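Local coordinates for protein 5-carboxyvanillate decarboxylase (Sphingomonas paucimobilis, PDB 4L6D) that probably catalyses the metal-dependent decarboxylation of 5-carboxyvanillate to vanillate, as a carboxy-lyase of the amidohydrolase family that binds manganese, at residues 26-30 and 31-35; 59-62 and 63-66; 194-197 and 198-202; 202-205 and 206-210. All blocks are in the same frame, centred on the assembly; numbering follows the deposited sequence. Where two conformers were deposited one is given.

Four local contacts sample different settings in one amidohydrolase barrel. Contacts 3 and 4 are core: they share Thr-202, follow each other along helix 197-211 and are wholly buried, with the second subunit against both. Contacts 1 and 2 are partly buried and lie farther out, about 20 and 22 Å from the chain's centre to their own. Contact 2 repeats the helical bonding of contact 4 on a more exposed helix, without the ion pair to the second subunit. Contacts 1 and 3 are both helix starts, one built on serine and aspartate side chains, the other on backbone and an aromatic ring. They meet where Leu-35 CD2 packs 3.9 Å from Tyr-198 OH, beside bound vanillate.

Contact 1. Residues 26-30 and 31-35; sequences TDDAS and LDMIL
Met-33 N donates to Ser-30 O at 3.0 Å, closing a type I beta turn from Ser-30 to Met-33 that leads the chain into helix 33-40. The side chain of Ser-30 adds a capping bond: OG, turned anti to the backbone N (chi1 175°), faces the chain ahead and accepts from Asp-32 N at 3.3 Å. One residue thus receives two of the early N-H groups, one on its carbonyl and one on its hydroxyl.

An Asx turn comes just before. Asp-28 OD1 takes the N-H of Ser-30 at 2.8 Å, approached from above the carboxylate plane, while OD2 of the same group accepts from His-23. The capping serine is therefore itself positioned by an aspartate two residues back, and that aspartate is tied to the end of the preceding helix. The Asp-32 carboxylate forms a salt bridge with Arg-176 through OD2 and accepts from Ala-177 N at OD1, and so fastens the helix start to the loop beyond strand 171-174. Leu-35, a turn farther on, lines the vanillate pocket.

Packing falls to Met-33. Its chain, bent at chi2 and chi3, folds back over the loop instead of extending along the helix. CG rests 3.3 Å from Asp-28 O, SD lies 3.8 Å from Asp-28 CB, and the terminal CE reaches Thr-26 O at 3.7 Å.

Contact 2. Residues 59-62 and 63-66; sequences ERLA and EMDS
From Glu-59 to Ser-66 the backbone is regular alpha-helix, with the N-H groups of Glu-63, Met-64, Asp-65 and Ser-66 each bonded to the carbonyl four residues earlier at 2.8 to 2.9 Å. On the inner side, Arg-60 and Met-64 run side by side and point the same way, the methylene Arg-60 CG 4.1 Å from Met-64 SD. The sulfur is shared, since Leu-61 CD1 approaches it obliquely at 4.2 Å.

Helix 59-67 immediately precedes strand 71-76 of the parallel beta-barrel, and these inward side chains pack on that strand and on strand 111-115: Arg-60 against Leu-74 and Phe-111, Met-64 against His-72 and Phe-111. The arginine, bent at chi3 (-57°), carries its guanidinium to the carbonyl of Ala-10 on the first strand.

The outer side is more polar. Asp-65 CG sits beside its own backbone N (chi1 -72°), which keeps the carboxylate close to the preceding turn, with OD2 4.1 Å from Leu-61 CG; OD1 forms a salt bridge with Arg-110. Glu-59 OE2 forms a salt bridge with Arg-52 and lies 5.9 Å from Glu-63 OE1, a like charge not in contact.

Contact 3. Residues 194-197 and 198-202; sequences AIWG and YGIET. With VNL (4-hydroxy-3-methoxybenzoate), chain J.
Ile-200 lies over one face of the Trp-196 indole, its CG1 3.8 Å from the centroid of the five-membered ring in a CH-pi contact, while CD1 lies beside the rim, 3.8 Å from Trp-196 CZ2. This is the tight part of a helix start: Trp-196 is the N-cap of helix 197-211, and its carbonyl accepts from Ile-200 N at 3.3 Å and, weakly, from Gly-199 N. Next comes a straighter bond, Glu-201 N to Gly-197 O at 2.9 Å.

The side toward Ala-194 is looser: a water enters the turn, donating to Ala-194 O at 2.7 Å and weakly accepting from Gly-199 N. With CG beside its own N (chi1 -82°), the Tyr-198 ring sets one face over Ala-194 N, offset toward the rim. Vanillate comes at the ring edge, its CM2 near the ring plane and 4.0 Å from Tyr-198 CE2, while its methoxy carbon CV lies 3.8 Å from Tyr-198 OH.

The loop from strand 171-174, whose His-174 binds manganese, enters helix 197-211 at the active site. Elsewhere it meets the second subunit: Trp-196 NE1 is hydrogen-bonded to Thr-204 of that chain, and its ring stands edge-to-face with Trp-235 there.

Contact 4. Residues 202-205 and 206-210; sequences TSTN and AVRMI
With CG trans to its own N (chi1 -162°), Asn-205 lays its amide beside its carbonyl carbon, while Met-209, with CG beside its backbone N (chi1 -69°), brings its chain back along the helix to meet it. Met-209 CG comes within 3.4 Å of Asn-205 O, and SD stops 4.0 Å from Asn-205 OD1, the two side chains meeting at a slant. The amide is held at both ends from outside: OD1 accepts from Tyr-152 N and ND2 bonds to Ser-145 OG.

Both belong to the later part of helix 197-211, one of the helices packed around the parallel beta-barrel. Its backbone bonds from Ala-206, Val-207, Arg-208 and Met-209 to the carbonyls four residues back measure 2.9 to 3.1 Å. Ala-206 packs on Phe-267 of strand 267-270, and Met-209 on Leu-214 and Phe-215 of the next helix.

Val-207 sets CG2 3.3 Å from Ser-203 O and also packs on Trp-196 of the second subunit. Arg-208 CG lies 3.2 Å from Thr-204 O before the chain bends at chi3 and leaves the helix. Its guanidinium bridges the two subunits, NE pairing with Asp-153 of its own chain and NH2 with Asp-188 of the second subunit.

Contact 1. Residues 26-30 and 31-35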
ATOM      1  N   THR A  26     -23.869  18.807  -7.508  1.00 12.17           N
ATOM      2  CA  THR A  26     -24.094  19.016  -6.078  1.00 12.66           C
ATOM      3  C   THR A  26     -22.813  19.360  -5.327  1.00 10.57           C
ATOM      4  O   THR A  26     -21.719  19.338  -5.897  1.00 12.90           O
ATOM      5  CB  THR A  26     -24.739  17.796  -5.406  1.00 13.31           C
ATOM      6  OG1 THR A  26     -23.805  16.712  -5.378  1.00 12.66           O
ATOM      7  CG2 THR A  26     -26.004  17.380  -6.157  1.00 16.60           C
ATOM      8  N   ASP A  27     -22.974  19.668  -4.041  1.00 12.96           N
ATOM      9  CA  ASP A  27     -21.879  20.108  -3.191  1.00 13.49           C
ATOM     10  C   ASP A  27     -21.190  18.966  -2.459  1.00 13.62           C
ATOM     11  O   ASP A  27     -20.458  19.199  -1.498  1.00 13.07           O
ATOM     12  CB  ASP A  27     -22.382  21.151  -2.174  1.00 15.51           C
ATOM     13  CG  ASP A  27     -23.367  20.570  -1.167  1.00 31.13           C
ATOM     14  OD1 ASP A  27     -23.921  19.479  -1.421  1.00 34.93           O
ATOM     15  OD2 ASP A  27     -23.593  21.211  -0.114  1.00 37.28           O
ATOM     16  N   ASP A  28     -21.412  17.739  -2.928  1.00  9.75           N
ATOM     17  CA  ASP A  28     -20.808  16.550  -2.330  1.00 10.73           C
ATOM     18  C   ASP A  28     -19.288  16.729  -2.196  1.00 11.28           C
ATOM     19  O   ASP A  28     -18.616  17.113  -3.153  1.00 10.95           O
ATOM     20  CB  ASP A  28     -21.124  15.332  -3.200  1.00  8.82           C
ATOM     21  CG  ASP A  28     -20.838  14.016  -2.505  1.00 11.99           C
ATOM     22  OD1 ASP A  28     -19.997  13.960  -1.580  1.00 11.61           O
ATOM     23  OD2 ASP A  28     -21.461  13.014  -2.904  1.00 12.30           O
ATOM     24  N   ALA A  29     -18.753  16.466  -1.005  1.00  9.36           N
ATOM     25  CA  ALA A  29     -17.319  16.644  -0.762  1.00 10.42           C
ATOM     26  C   ALA A  29     -16.507  15.371  -0.982  1.00 10.18           C
ATOM     27  O   ALA A  29     -15.284  15.377  -0.810  1.00 11.36           O
ATOM     28  CB  ALA A  29     -17.075  17.184   0.646  1.00 10.45           C
ATOM     29  N   SER A  30     -17.179  14.277  -1.334  1.00  8.02           N
ATOM     30  CA  SER A  30     -16.491  13.013  -1.598  1.00  7.85           C
ATOM     31  C   SER A  30     -15.389  13.200  -2.632  1.00  7.36           C
ATOM     32  O   SER A  30     -15.579  13.906  -3.615  1.00  7.54           O
ATOM     33  CB  SER A  30     -17.475  11.959  -2.102  1.00  7.70           C
ATOM     34  OG  SER A  30     -16.787  10.765  -2.458  1.00  7.27           O
ATOM     35  N   LEU A  31     -14.245  12.554  -2.420  1.00  7.07           N
ATOM     36  CA  LEU A  31     -13.134  12.666  -3.355  1.00  8.33           C
ATOM     37  C   LEU A  31     -13.483  12.070  -4.723  1.00  8.70           C
ATOM     38  O   LEU A  31     -12.848  12.398  -5.721  1.00  8.34           O
ATOM     39  CB  LEU A  31     -11.862  12.032  -2.780  1.00  8.07           C
ATOM     40  CG  LEU A  31     -10.544  12.307  -3.513  1.00  6.66           C
ATOM     41  CD1 LEU A  31     -10.154  13.766  -3.449  1.00 10.92           C
ATOM     42  CD2 LEU A  31      -9.454  11.450  -2.900  1.00  8.72           C
ATOM     43  N   ASP A  32     -14.509  11.221  -4.780  1.00  7.67           N
ATOM     44  CA  ASP A  32     -14.971  10.712  -6.070  1.00  7.56           C
ATOM     45  C   ASP A  32     -15.541  11.795  -6.967  1.00  6.76           C
ATOM     46  O   ASP A  32     -15.720  11.563  -8.156  1.00  6.95           O
ATOM     47  CB  ASP A  32     -16.002   9.603  -5.905  1.00  6.35           C
ATOM     48  CG  ASP A  32     -15.381   8.328  -5.416  1.00  6.92           C
ATOM     49  OD1 ASP A  32     -14.672   7.659  -6.208  1.00  7.65           O
ATOM     50  OD2 ASP A  32     -15.570   8.006  -4.233  1.00  7.98           O
ATOM     51  N   MET A  33     -15.846  12.965  -6.411  1.00  7.15           N
ATOM     52  CA  MET A  33     -16.366  14.063  -7.234  1.00  7.54           C
ATOM     53  C   MET A  33     -15.382  14.527  -8.306  1.00  8.15           C
ATOM     54  O   MET A  33     -15.800  15.119  -9.298  1.00  8.18           O
ATOM     55  CB  MET A  33     -16.844  15.240  -6.374  1.00  9.12           C
ATOM     56  CG  MET A  33     -18.093  14.909  -5.551  1.00  9.12           C
ATOM     57  SD  MET A  33     -19.576  14.592  -6.537  1.00 11.29           S
ATOM     58  CE  MET A  33     -20.007  16.271  -7.003  1.00 13.75           C
ATOM     59  N   ILE A  34     -14.088  14.252  -8.118  1.00  8.83           N
ATOM     60  CA  ILE A  34     -13.108  14.572  -9.150  1.00  9.78           C
ATOM     61  C   ILE A  34     -13.402  13.747 -10.410  1.00  7.18           C
ATOM     62  O   ILE A  34     -13.614  14.310 -11.482  1.00  9.77           O
ATOM     63  CB  ILE A  34     -11.652  14.370  -8.657  1.00  8.54           C
ATOM     64  CG1 ILE A  34     -11.341  15.350  -7.521  1.00  8.87           C
ATOM     65  CG2 ILE A  34     -10.672  14.555  -9.804  1.00 12.99           C
ATOM     66  CD1 ILE A  34      -9.967  15.158  -6.867  1.00  9.99           C
ATOM     67  N   LEU A  35     -13.433  12.425 -10.269  1.00  7.72           N
ATOM     68  CA  LEU A  35     -13.848  11.534 -11.354  1.00  8.33           C
ATOM     69  C   LEU A  35     -15.228  11.908 -11.891  1.00  9.37           C
ATOM     70  O   LEU A  35     -15.437  11.998 -13.105  1.00  7.92           O
ATOM     71  CB  LEU A  35     -13.899  10.087 -10.852  1.00  7.12           C
ATOM     72  CG  LEU A  35     -14.609   9.079 -11.755  1.00  9.19           C
ATOM     73  CD1 LEU A  35     -13.760   8.802 -12.974  1.00 10.83           C
ATOM     74  CD2 LEU A  35     -14.919   7.800 -10.994  1.00 11.16           C
TER

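Contact 2. Residues 59-62 and 63-66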
ATOM      1  N   GLU A  59     -17.493  -0.618 -30.487  1.00 10.43           N
ATOM      2  CA  GLU A  59     -16.039  -0.561 -30.333  1.00 10.88           C
ATOM      3  C   GLU A  59     -15.518  -1.693 -29.439  1.00  9.63           C
ATOM      4  O   GLU A  59     -14.516  -2.338 -29.762  1.00  9.54           O
ATOM      5  CB  GLU A  59     -15.606   0.801 -29.769  1.00 14.02           C
ATOM      6  CG  GLU A  59     -14.108   0.916 -29.418  1.00 20.45           C
ATOM      7  CD  GLU A  59     -13.768   2.197 -28.653  1.00 28.44           C
ATOM      8  OE1 GLU A  59     -14.651   3.074 -28.524  1.00 34.98           O
ATOM      9  OE2 GLU A  59     -12.618   2.324 -28.172  1.00 28.70           O
ATOM     10  N   ARG A  60     -16.209  -1.946 -28.329  1.00  7.42           N
ATOM     11  CA  ARG A  60     -15.723  -2.915 -27.352  1.00  7.08           C
ATOM     12  C   ARG A  60     -15.620  -4.310 -27.970  1.00  7.61           C
ATOM     13  O   ARG A  60     -14.598  -4.983 -27.841  1.00  8.31           O
ATOM     14  CB  ARG A  60     -16.621  -2.938 -26.110  1.00  6.66           C
ATOM     15  CG  ARG A  60     -16.142  -3.879 -25.011  1.00  8.12           C
ATOM     16  CD  ARG A  60     -17.217  -4.087 -23.949  1.00 10.45           C
ATOM     17  NE  ARG A  60     -17.668  -2.833 -23.344  1.00  6.08           N
ATOM     18  CZ  ARG A  60     -17.361  -2.424 -22.115  1.00  7.97           C
ATOM     19  NH1 ARG A  60     -16.596  -3.165 -21.309  1.00  6.72           N
ATOM     20  NH2 ARG A  60     -17.842  -1.264 -21.683  1.00  6.26           N
ATOM     21  N   LEU A  61     -16.681  -4.747 -28.634  1.00  8.92           N
ATOM     22  CA  LEU A  61     -16.662  -6.070 -29.252  1.00  7.50           C
ATOM     23  C   LEU A  61     -15.667  -6.128 -30.420  1.00  9.45           C
ATOM     24  O   LEU A  61     -14.993  -7.142 -30.613  1.00  9.83           O
ATOM     25  CB  LEU A  61     -18.066  -6.452 -29.715  1.00 11.02           C
ATOM     26  CG  LEU A  61     -18.295  -7.907 -30.108  1.00 12.24           C
ATOM     27  CD1 LEU A  61     -17.926  -8.863 -28.979  1.00 14.69           C
ATOM     28  CD2 LEU A  61     -19.758  -8.080 -30.501  1.00 11.62           C
ATOM     29  N   ALA A  62     -15.573  -5.049 -31.194  1.00  8.44           N
ATOM     30  CA  ALA A  62     -14.609  -5.009 -32.292  1.00  9.47           C
ATOM     31  C   ALA A  62     -13.185  -5.189 -31.765  1.00 10.52           C
ATOM     32  O   ALA A  62     -12.379  -5.908 -32.361  1.00  9.73           O
ATOM     33  CB  ALA A  62     -14.737  -3.702 -33.086  1.00 12.88           C
ATOM     34  N   GLU A  63     -12.887  -4.538 -30.648  1.00  8.40           N
ATOM     35  CA  GLU A  63     -11.559  -4.646 -30.041  1.00  6.88           C
ATOM     36  C   GLU A  63     -11.333  -6.036 -29.448  1.00  7.20           C
ATOM     37  O   GLU A  63     -10.232  -6.585 -29.529  1.00  7.38           O
ATOM     38  CB  GLU A  63     -11.375  -3.585 -28.959  1.00  8.72           C
ATOM     39  CG  GLU A  63     -11.105  -2.218 -29.523  1.00 13.04           C
ATOM     40  CD  GLU A  63      -9.655  -2.054 -29.927  1.00 23.37           C
ATOM     41  OE1 GLU A  63      -8.781  -2.136 -29.036  1.00 28.09           O
ATOM     42  OE2 GLU A  63      -9.389  -1.859 -31.131  1.00 33.27           O
ATOM     43  N   MET A  64     -12.370  -6.613 -28.852  1.00  6.62           N
ATOM     44  CA  MET A  64     -12.266  -7.993 -28.393  1.00  7.23           C
ATOM     45  C   MET A  64     -11.944  -8.916 -29.558  1.00  6.71           C
ATOM     46  O   MET A  64     -11.068  -9.769 -29.462  1.00  7.32           O
ATOM     47  CB  MET A  64     -13.549  -8.436 -27.686  1.00  6.31           C
ATOM     48  CG  MET A  64     -13.761  -7.742 -26.335  1.00  5.98           C
ATOM     49  SD  MET A  64     -15.464  -7.884 -25.742  1.00  7.15           S
ATOM     50  CE  MET A  64     -15.580  -9.662 -25.494  1.00  8.04           C
ATOM     51  N   ASP A  65     -12.629  -8.723 -30.677  1.00  7.21           N
ATOM     52  CA  ASP A  65     -12.415  -9.583 -31.829  1.00  8.25           C
ATOM     53  C   ASP A  65     -11.007  -9.434 -32.413  1.00  8.48           C
ATOM     54  O   ASP A  65     -10.358 -10.433 -32.737  1.00  9.91           O
ATOM     55  CB  ASP A  65     -13.485  -9.334 -32.900  1.00  7.87           C
ATOM     56  CG  ASP A  65     -14.848  -9.873 -32.496  1.00  9.74           C
ATOM     57  OD1 ASP A  65     -14.901 -10.754 -31.618  1.00 10.58           O
ATOM     58  OD2 ASP A  65     -15.862  -9.421 -33.061  1.00 13.26           O
ATOM     59  N   SER A  66     -10.529  -8.198 -32.531  0.57  8.38           N
ATOM     60  CA  SER A  66      -9.216  -7.972 -33.133  0.57  7.67           C
ATOM     61  C   SER A  66      -8.080  -8.484 -32.250  0.57  7.98           C
ATOM     62  O   SER A  66      -7.003  -8.794 -32.747  0.57  7.79           O
ATOM     63  CB  SER A  66      -9.009  -6.490 -33.480  0.57  9.67           C
ATOM     64  OG  SER A  66      -8.860  -5.706 -32.310  0.57 10.52           O
TER

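Contact 3. Residues 194-197 and 198-202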
ATOM      1  N   ALA A 194      -6.349   6.142  -9.872  1.00  6.66           N
ATOM      2  CA  ALA A 194      -5.678   4.857 -10.003  1.00  5.48           C
ATOM      3  C   ALA A 194      -4.184   4.882  -9.678  1.00  6.19           C
ATOM      4  O   ALA A 194      -3.624   3.856  -9.256  1.00  5.70           O
ATOM      5  CB  ALA A 194      -5.903   4.306 -11.410  1.00  6.95           C
ATOM      6  N   ILE A 195      -3.537   6.034  -9.856  1.00  6.44           N
ATOM      7  CA  ILE A 195      -2.099   6.114  -9.645  1.00  5.73           C
ATOM      8  C   ILE A 195      -1.703   5.819  -8.198  1.00  7.81           C
ATOM      9  O   ILE A 195      -0.582   5.366  -7.951  1.00  7.99           O
ATOM     10  CB  ILE A 195      -1.529   7.468 -10.125  1.00  6.07           C
ATOM     11  CG1 ILE A 195      -0.001   7.393 -10.267  1.00  5.45           C
ATOM     12  CG2 ILE A 195      -1.951   8.593  -9.187  1.00  7.30           C
ATOM     13  CD1 ILE A 195       0.591   8.613 -10.924  1.00  7.20           C
ATOM     14  N   TRP A 196      -2.587   6.089  -7.235  1.00  6.65           N
ATOM     15  CA  TRP A 196      -2.229   5.784  -5.840  1.00  6.44           C
ATOM     16  C   TRP A 196      -3.414   5.599  -4.892  1.00  6.34           C
ATOM     17  O   TRP A 196      -3.508   4.594  -4.187  1.00  5.99           O
ATOM     18  CB  TRP A 196      -1.254   6.841  -5.279  1.00  5.93           C
ATOM     19  CG  TRP A 196      -0.587   6.362  -4.016  1.00  5.23           C
ATOM     20  CD1 TRP A 196      -0.711   6.890  -2.759  1.00  7.31           C
ATOM     21  CD2 TRP A 196       0.280   5.220  -3.890  1.00  5.41           C
ATOM     22  NE1 TRP A 196       0.028   6.146  -1.859  1.00  5.36           N
ATOM     23  CE2 TRP A 196       0.648   5.122  -2.528  1.00  6.15           C
ATOM     24  CE3 TRP A 196       0.773   4.270  -4.796  1.00  6.52           C
ATOM     25  CZ2 TRP A 196       1.483   4.114  -2.050  1.00  5.06           C
ATOM     26  CZ3 TRP A 196       1.618   3.269  -4.317  1.00  8.46           C
ATOM     27  CH2 TRP A 196       1.959   3.202  -2.959  1.00  6.99           C
ATOM     28  N   GLY A 197      -4.314   6.568  -4.878  1.00  5.51           N
ATOM     29  CA  GLY A 197      -5.442   6.536  -3.957  1.00  6.63           C
ATOM     30  C   GLY A 197      -6.309   5.290  -4.051  1.00  5.31           C
ATOM     31  O   GLY A 197      -6.732   4.736  -3.026  1.00  5.16           O
ATOM     32  N   TYR A 198      -6.602   4.851  -5.273  1.00  4.76           N
ATOM     33  CA  TYR A 198      -7.448   3.666  -5.443  1.00  5.11           C
ATOM     34  C   TYR A 198      -6.913   2.453  -4.668  1.00  5.66           C
ATOM     35  O   TYR A 198      -7.667   1.744  -4.011  1.00  6.31           O
ATOM     36  CB  TYR A 198      -7.598   3.313  -6.929  1.00  5.17           C
ATOM     37  CG  TYR A 198      -8.662   4.113  -7.652  1.00  5.88           C
ATOM     38  CD1 TYR A 198      -9.249   5.240  -7.069  1.00  5.97           C
ATOM     39  CD2 TYR A 198      -9.090   3.725  -8.915  1.00  7.98           C
ATOM     40  CE1 TYR A 198     -10.250   5.965  -7.742  1.00  5.40           C
ATOM     41  CE2 TYR A 198     -10.066   4.438  -9.598  1.00  7.15           C
ATOM     42  CZ  TYR A 198     -10.643   5.552  -9.003  1.00  5.64           C
ATOM     43  OH  TYR A 198     -11.629   6.238  -9.681  1.00  8.56           O
ATOM     44  N   GLY A 199      -5.609   2.212  -4.757  1.00  5.40           N
ATOM     45  CA  GLY A 199      -4.999   1.065  -4.104  1.00  4.58           C
ATOM     46  C   GLY A 199      -4.970   1.185  -2.596  1.00  5.23           C
ATOM     47  O   GLY A 199      -5.189   0.202  -1.885  1.00  4.44           O
ATOM     48  N   ILE A 200      -4.695   2.381  -2.099  1.00  5.34           N
ATOM     49  CA  ILE A 200      -4.662   2.590  -0.654  1.00  4.60           C
ATOM     50  C   ILE A 200      -6.054   2.430  -0.035  1.00  6.34           C
ATOM     51  O   ILE A 200      -6.220   1.748   0.981  1.00  5.51           O
ATOM     52  CB  ILE A 200      -4.086   3.968  -0.303  1.00  5.98           C
ATOM     53  CG1 ILE A 200      -2.660   4.128  -0.850  1.00  8.44           C
ATOM     54  CG2 ILE A 200      -4.117   4.172   1.206  1.00  7.49           C
ATOM     55  CD1 ILE A 200      -1.701   3.041  -0.383  1.00  7.92           C
ATOM     56  N   GLU A 201      -7.051   3.039  -0.668  1.00  5.67           N
ATOM     57  CA  GLU A 201      -8.434   2.932  -0.224  1.00  4.66           C
ATOM     58  C   GLU A 201      -8.922   1.482  -0.174  1.00  6.03           C
ATOM     59  O   GLU A 201      -9.454   1.035   0.852  1.00  5.22           O
ATOM     60  CB  GLU A 201      -9.314   3.783  -1.155  1.00  4.75           C
ATOM     61  CG  GLU A 201     -10.797   3.430  -1.180  1.00  5.72           C
ATOM     62  CD  GLU A 201     -11.517   3.710   0.127  1.00  5.76           C
ATOM     63  OE1 GLU A 201     -11.033   4.527   0.948  1.00  5.18           O
ATOM     64  OE2 GLU A 201     -12.576   3.080   0.319  1.00  8.14           O
ATOM     65  N   THR A 202      -8.696   0.749  -1.265  1.00  4.37           N
ATOM     66  CA  THR A 202      -9.264  -0.587  -1.422  1.00  5.56           C
ATOM     67  C   THR A 202      -8.538  -1.609  -0.550  1.00  4.03           C
ATOM     68  O   THR A 202      -9.176  -2.451   0.092  1.00  5.06           O
ATOM     69  CB  THR A 202      -9.237  -1.009  -2.898  1.00  6.38           C
ATOM     70  OG1 THR A 202      -9.813   0.042  -3.684  1.00  5.96           O
ATOM     71  CG2 THR A 202     -10.064  -2.272  -3.120  1.00  5.13           C
TER
HETATM   72  C1  VNL J 402     -10.099   4.858 -13.862  1.00  9.41           C
HETATM   73  CO1 VNL J 402      -9.374   3.675 -14.056  1.00  9.82           C
HETATM   74  CO2 VNL J 402     -11.405   4.835 -13.332  1.00 10.71           C
HETATM   75  CM1 VNL J 402      -9.945   2.432 -13.730  1.00 12.26           C
HETATM   76  CM2 VNL J 402     -11.985   3.615 -12.989  1.00 10.80           C
HETATM   77  OM  VNL J 402     -13.247   3.492 -12.468  1.00 11.71           O
HETATM   78  CZ  VNL J 402     -11.235   2.374 -13.201  1.00 10.37           C
HETATM   79  CC  VNL J 402      -9.483   6.175 -14.256  1.00 11.63           C
HETATM   80  CV  VNL J 402     -14.045   4.665 -12.218  1.00  8.34           C
HETATM   81  O1  VNL J 402      -8.462   6.208 -14.994  1.00 12.91           O
HETATM   82  O2  VNL J 402     -10.049   7.231 -13.887  1.00 11.49           O
HETATM   83  O3  VNL J 402     -11.972   1.223 -13.164  1.00 11.87           O
HETATM   84  O   HOH W   1      -3.678   2.291  -7.086  1.00  7.97           O

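Contact 4. Residues 202-205 and 206-210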
ATOM      1  N   THR A 202      -8.696   0.749  -1.265  1.00  4.37           N
ATOM      2  CA  THR A 202      -9.264  -0.587  -1.422  1.00  5.56           C
ATOM      3  C   THR A 202      -8.538  -1.609  -0.550  1.00  4.03           C
ATOM      4  O   THR A 202      -9.176  -2.451   0.092  1.00  5.06           O
ATOM      5  CB  THR A 202      -9.237  -1.009  -2.898  1.00  6.38           C
ATOM      6  OG1 THR A 202      -9.813   0.042  -3.684  1.00  5.96           O
ATOM      7  CG2 THR A 202     -10.064  -2.272  -3.120  1.00  5.13           C
ATOM      8  N   SER A 203      -7.206  -1.531  -0.519  1.00  4.60           N
ATOM      9  CA  SER A 203      -6.429  -2.440   0.316  1.00  4.00           C
ATOM     10  C   SER A 203      -6.731  -2.213   1.789  1.00  4.19           C
ATOM     11  O   SER A 203      -6.826  -3.172   2.555  1.00  4.30           O
ATOM     12  CB  SER A 203      -4.920  -2.327   0.061  1.00  4.52           C
ATOM     13  OG  SER A 203      -4.437  -1.022   0.337  1.00  5.76           O
ATOM     14  N   THR A 204      -6.875  -0.958   2.199  1.00  5.28           N
ATOM     15  CA  THR A 204      -7.167  -0.685   3.608  1.00  4.72           C
ATOM     16  C   THR A 204      -8.530  -1.248   4.016  1.00  4.66           C
ATOM     17  O   THR A 204      -8.670  -1.810   5.095  1.00  5.17           O
ATOM     18  CB  THR A 204      -7.040   0.810   3.926  1.00  4.84           C
ATOM     19  OG1 THR A 204      -5.688   1.229   3.677  1.00  6.08           O
ATOM     20  CG2 THR A 204      -7.389   1.097   5.379  1.00  6.74           C
ATOM     21  N   ASN A 205      -9.519  -1.105   3.142  1.00  4.83           N
ATOM     22  CA  ASN A 205     -10.828  -1.710   3.351  1.00  7.19           C
ATOM     23  C   ASN A 205     -10.659  -3.215   3.591  1.00  4.89           C
ATOM     24  O   ASN A 205     -11.102  -3.758   4.612  1.00  4.63           O
ATOM     25  CB  ASN A 205     -11.700  -1.439   2.117  1.00  5.26           C
ATOM     26  CG  ASN A 205     -13.195  -1.624   2.382  1.00  6.65           C
ATOM     27  OD1 ASN A 205     -13.603  -2.206   3.382  1.00  7.49           O
ATOM     28  ND2 ASN A 205     -14.017  -1.104   1.465  1.00  6.86           N
ATOM     29  N   ALA A 206      -9.965  -3.887   2.677  1.00  4.47           N
ATOM     30  CA  ALA A 206      -9.799  -5.328   2.796  1.00  4.20           C
ATOM     31  C   ALA A 206      -9.032  -5.759   4.049  1.00  4.33           C
ATOM     32  O   ALA A 206      -9.367  -6.780   4.672  1.00  6.20           O
ATOM     33  CB  ALA A 206      -9.141  -5.896   1.539  1.00  5.23           C
ATOM     34  N   VAL A 207      -7.992  -5.008   4.409  1.00  4.48           N
ATOM     35  CA  VAL A 207      -7.250  -5.340   5.621  1.00  4.55           C
ATOM     36  C   VAL A 207      -8.139  -5.196   6.866  1.00  7.04           C
ATOM     37  O   VAL A 207      -8.092  -6.037   7.764  1.00  5.87           O
ATOM     38  CB  VAL A 207      -5.961  -4.499   5.732  1.00  4.69           C
ATOM     39  CG1 VAL A 207      -5.316  -4.653   7.107  1.00  7.03           C
ATOM     40  CG2 VAL A 207      -4.991  -4.915   4.638  1.00  5.91           C
ATOM     41  N   ARG A 208      -8.968  -4.153   6.910  1.00  6.07           N
ATOM     42  CA  ARG A 208      -9.912  -3.991   8.012  1.00  5.17           C
ATOM     43  C   ARG A 208     -10.863  -5.183   8.062  1.00  6.33           C
ATOM     44  O   ARG A 208     -11.173  -5.694   9.135  1.00  6.36           O
ATOM     45  CB  ARG A 208     -10.727  -2.696   7.882  1.00  5.29           C
ATOM     46  CG  ARG A 208      -9.916  -1.412   8.035  1.00  9.01           C
ATOM     47  CD  ARG A 208     -10.822  -0.174   7.861  1.00  7.27           C
ATOM     48  NE  ARG A 208     -11.798  -0.101   8.950  1.00  5.86           N
ATOM     49  CZ  ARG A 208     -11.648   0.629  10.048  1.00  9.10           C
ATOM     50  NH1 ARG A 208     -10.593   1.424  10.192  1.00  8.86           N
ATOM     51  NH2 ARG A 208     -12.565   0.583  11.003  1.00 10.60           N
ATOM     52  N   MET A 209     -11.314  -5.632   6.892  1.00  5.34           N
ATOM     53  CA  MET A 209     -12.218  -6.788   6.842  1.00  4.96           C
ATOM     54  C   MET A 209     -11.563  -8.015   7.454  1.00  5.01           C
ATOM     55  O   MET A 209     -12.147  -8.689   8.306  1.00  5.29           O
ATOM     56  CB  MET A 209     -12.644  -7.090   5.401  1.00  4.73           C
ATOM     57  CG  MET A 209     -13.573  -6.032   4.796  1.00  7.09           C
ATOM     58  SD  MET A 209     -13.748  -6.175   3.004  1.00  6.34           S
ATOM     59  CE  MET A 209     -14.839  -7.587   2.850  1.00  7.81           C
ATOM     60  N   ILE A 210     -10.331  -8.292   7.038  1.00  4.85           N
ATOM     61  CA  ILE A 210      -9.621  -9.442   7.572  1.00  4.92           C
ATOM     62  C   ILE A 210      -9.381  -9.323   9.077  1.00  6.01           C
ATOM     63  O   ILE A 210      -9.711 -10.235   9.837  1.00  6.70           O
ATOM     64  CB  ILE A 210      -8.287  -9.639   6.838  1.00  5.74           C
ATOM     65  CG1 ILE A 210      -8.552 -10.028   5.378  1.00  6.25           C
ATOM     66  CG2 ILE A 210      -7.436 -10.702   7.517  1.00  7.51           C
ATOM     67  CD1 ILE A 210      -7.314 -10.004   4.509  1.00  8.66           C
TER